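Side-chain contact in trans-2-enoyl-CoA reductase [NADH] (Treponema denticola ATCC 35405, PDB 4GGO), which reduces the carbon-carbon double bond of trans-2-enoyl-CoA substrates such as crotonyl-CoA with NADH, in fatty acid synthesis: residues L293-L298 with A372-D377. Numbering follows the deposited sequence.
Sequences LYLASL and AGYRHD
The ring of Y374 meets helix 291-305 with one edge, the CD2-CE2 side, and lays it against two consecutive residues, L295 and A296. The tight spot is at L295: Y374 CE2 is 4.0 Å from L295 CB, and L295 CD1 closes in on the same carbon at 4.1 Å. Both leucine atoms rest against CE2, CB lying near the ring plane. With chi1 at -71°, CG is anti to the carbonyl carbon, and chi2, 177°, extends CD1 to CE2. Next to it the fit eases. Y374 CD2 passes the backbone nitrogen of A296 at 4.2 Å, and the A296 methyl is 4.5 Å from that carbon, a light touch. The two CA atoms, A296 and Y374, are 6.1 Å apart, a close approach consistent with the small side chain of A296. On the tyrosine's side, CB already points toward helix 291-305, and CG anti to the backbone N (chi1 -164°) carries the ring across. All three touching residues are buried and the contact is van der Waals in kind. On the outer side of helix 371-380, A372 is exposed, while R375 and H376 are partly so and turn to other partners, R375 forming a salt bridge with E366. The contact lies beside residues that bind NAD and substrate: Y374 comes within about 4 Å of the NAD-binding residue V281, side chain to side chain, and L295 within about 5 Å of the substrate-binding Y234. Helix 371-380, close to the C-terminus, packs on one flank of helix 291-305, which follows strand 270-276 of the parallel Rossmann-type sheet, while Y294, S297 and L298 of that helix pack against helix 347-359.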
loop_
_atom_site.group_PDB
_atom_site.type_symbol
_atom_site.label_atom_id
_atom_site.label_comp_id
_atom_site.label_asym_id
_atom_site.label_seq_id
_atom_site.Cartn_x
_atom_site.Cartn_y
_atom_site.Cartn_z
ATOM N N LEU A 293 4.236 -12.642 13.357
ATOM C CA LEU A 293 3.811 -14.015 13.609
ATOM C C LEU A 293 2.439 -14.272 12.999
ATOM O O LEU A 293 2.184 -15.343 12.450
ATOM C CB LEU A 293 3.776 -14.305 15.111
ATOM C CG LEU A 293 3.258 -15.693 15.500
ATOM C CD1 LEU A 293 4.129 -16.783 14.891
ATOM C CD2 LEU A 293 3.184 -15.843 17.010
ATOM N N TYR A 294 1.557 -13.285 13.108
ATOM C CA TYR A 294 0.227 -13.377 12.524
ATOM C C TYR A 294 0.291 -13.511 11.005
ATOM O O TYR A 294 -0.331 -14.404 10.429
ATOM C CB TYR A 294 -0.612 -12.157 12.907
ATOM C CG TYR A 294 -1.885 -12.022 12.104
ATOM C CD1 TYR A 294 -2.938 -12.911 12.282
ATOM C CD2 TYR A 294 -2.037 -11.005 11.170
ATOM C CE1 TYR A 294 -4.104 -12.796 11.552
ATOM C CE2 TYR A 294 -3.203 -10.880 10.433
ATOM C CZ TYR A 294 -4.233 -11.781 10.628
ATOM O OH TYR A 294 -5.396 -11.664 9.902
ATOM N N LEU A 295 1.050 -12.621 10.368
ATOM C CA LEU A 295 1.190 -12.620 8.913
ATOM C C LEU A 295 1.803 -13.914 8.392
ATOM O O LEU A 295 1.337 -14.467 7.400
ATOM C CB LEU A 295 2.029 -11.427 8.451
ATOM C CG LEU A 295 1.377 -10.050 8.570
ATOM C CD1 LEU A 295 2.352 -8.966 8.153
ATOM C CD2 LEU A 295 0.112 -9.985 7.733
ATOM N N ALA A 296 2.850 -14.385 9.060
ATOM C CA ALA A 296 3.490 -15.644 8.687
ATOM C C ALA A 296 2.499 -16.800 8.788
ATOM O O ALA A 296 2.488 -17.701 7.948
ATOM C CB ALA A 296 4.705 -15.903 9.563
ATOM N N SER A 297 1.663 -16.762 9.820
ATOM C CA SER A 297 0.638 -17.777 10.010
ATOM C C SER A 297 -0.489 -17.593 9.001
ATOM O O SER A 297 -1.031 -18.567 8.482
ATOM C CB SER A 297 0.087 -17.715 11.434
ATOM O OG SER A 297 1.132 -17.836 12.384
ATOM N N LEU A 298 -0.833 -16.337 8.731
ATOM C CA LEU A 298 -1.889 -16.007 7.780
ATOM C C LEU A 298 -1.512 -16.458 6.377
ATOM O O LEU A 298 -2.330 -17.041 5.665
ATOM C CB LEU A 298 -2.169 -14.501 7.782
ATOM C CG LEU A 298 -3.329 -14.024 6.905
ATOM C CD1 LEU A 298 -4.661 -14.473 7.493
ATOM C CD2 LEU A 298 -3.296 -12.512 6.735
ATOM N N ALA A 372 9.162 -18.470 4.881
ATOM C CA ALA A 372 9.747 -18.352 3.550
ATOM C C ALA A 372 9.020 -17.292 2.731
ATOM O O ALA A 372 9.648 -16.456 2.083
ATOM C CB ALA A 372 9.713 -19.694 2.834
ATOM N N GLY A 373 7.691 -17.334 2.764
ATOM C CA GLY A 373 6.879 -16.350 2.074
ATOM C C GLY A 373 7.085 -14.955 2.636
ATOM O O GLY A 373 7.079 -13.971 1.897
ATOM N N TYR A 374 7.269 -14.873 3.950
ATOM C CA TYR A 374 7.497 -13.595 4.614
ATOM C C TYR A 374 8.824 -12.993 4.167
ATOM O O TYR A 374 8.898 -11.805 3.852
ATOM C CB TYR A 374 7.484 -13.768 6.135
ATOM C CG TYR A 374 7.321 -12.478 6.911
ATOM C CD1 TYR A 374 8.370 -11.573 7.026
ATOM C CD2 TYR A 374 6.122 -12.171 7.542
ATOM C CE1 TYR A 374 8.228 -10.397 7.735
ATOM C CE2 TYR A 374 5.969 -10.995 8.256
ATOM C CZ TYR A 374 7.027 -10.113 8.350
ATOM O OH TYR A 374 6.886 -8.942 9.059
ATOM N N ARG A 375 9.871 -13.815 4.152
ATOM C CA ARG A 375 11.192 -13.364 3.722
ATOM C C ARG A 375 11.153 -12.856 2.286
ATOM O O ARG A 375 11.775 -11.846 1.957
ATOM C CB ARG A 375 12.224 -14.489 3.844
ATOM C CG ARG A 375 12.582 -14.865 5.272
ATOM C CD ARG A 375 13.779 -15.805 5.309
ATOM N NE ARG A 375 13.520 -17.065 4.619
ATOM C CZ ARG A 375 13.048 -18.156 5.211
ATOM N NH1 ARG A 375 12.777 -18.144 6.509
ATOM N NH2 ARG A 375 12.844 -19.260 4.506
ATOM N N HIS A 376 10.414 -13.561 1.436
ATOM C CA HIS A 376 10.296 -13.182 0.034
ATOM C C HIS A 376 9.626 -11.823 -0.131
ATOM O O HIS A 376 10.125 -10.967 -0.856
ATOM C CB HIS A 376 9.525 -14.239 -0.757
ATOM C CG HIS A 376 9.304 -13.872 -2.191
ATOM N ND1 HIS A 376 10.323 -13.853 -3.119
ATOM C CD2 HIS A 376 8.186 -13.492 -2.853
ATOM C CE1 HIS A 376 9.841 -13.486 -4.292
ATOM N NE2 HIS A 376 8.546 -13.260 -4.159
ATOM N N ASP A 377 8.496 -11.630 0.544
ATOM C CA ASP A 377 7.762 -10.371 0.451
ATOM C C ASP A 377 8.583 -9.197 0.973
ATOM O O ASP A 377 8.570 -8.111 0.392
ATOM C CB ASP A 377 6.429 -10.458 1.197
ATOM C CG ASP A 377 5.421 -11.337 0.486
ATOM O OD1 ASP A 377 5.662 -11.684 -0.691
ATOM O OD2 ASP A 377 4.385 -11.673 1.096
#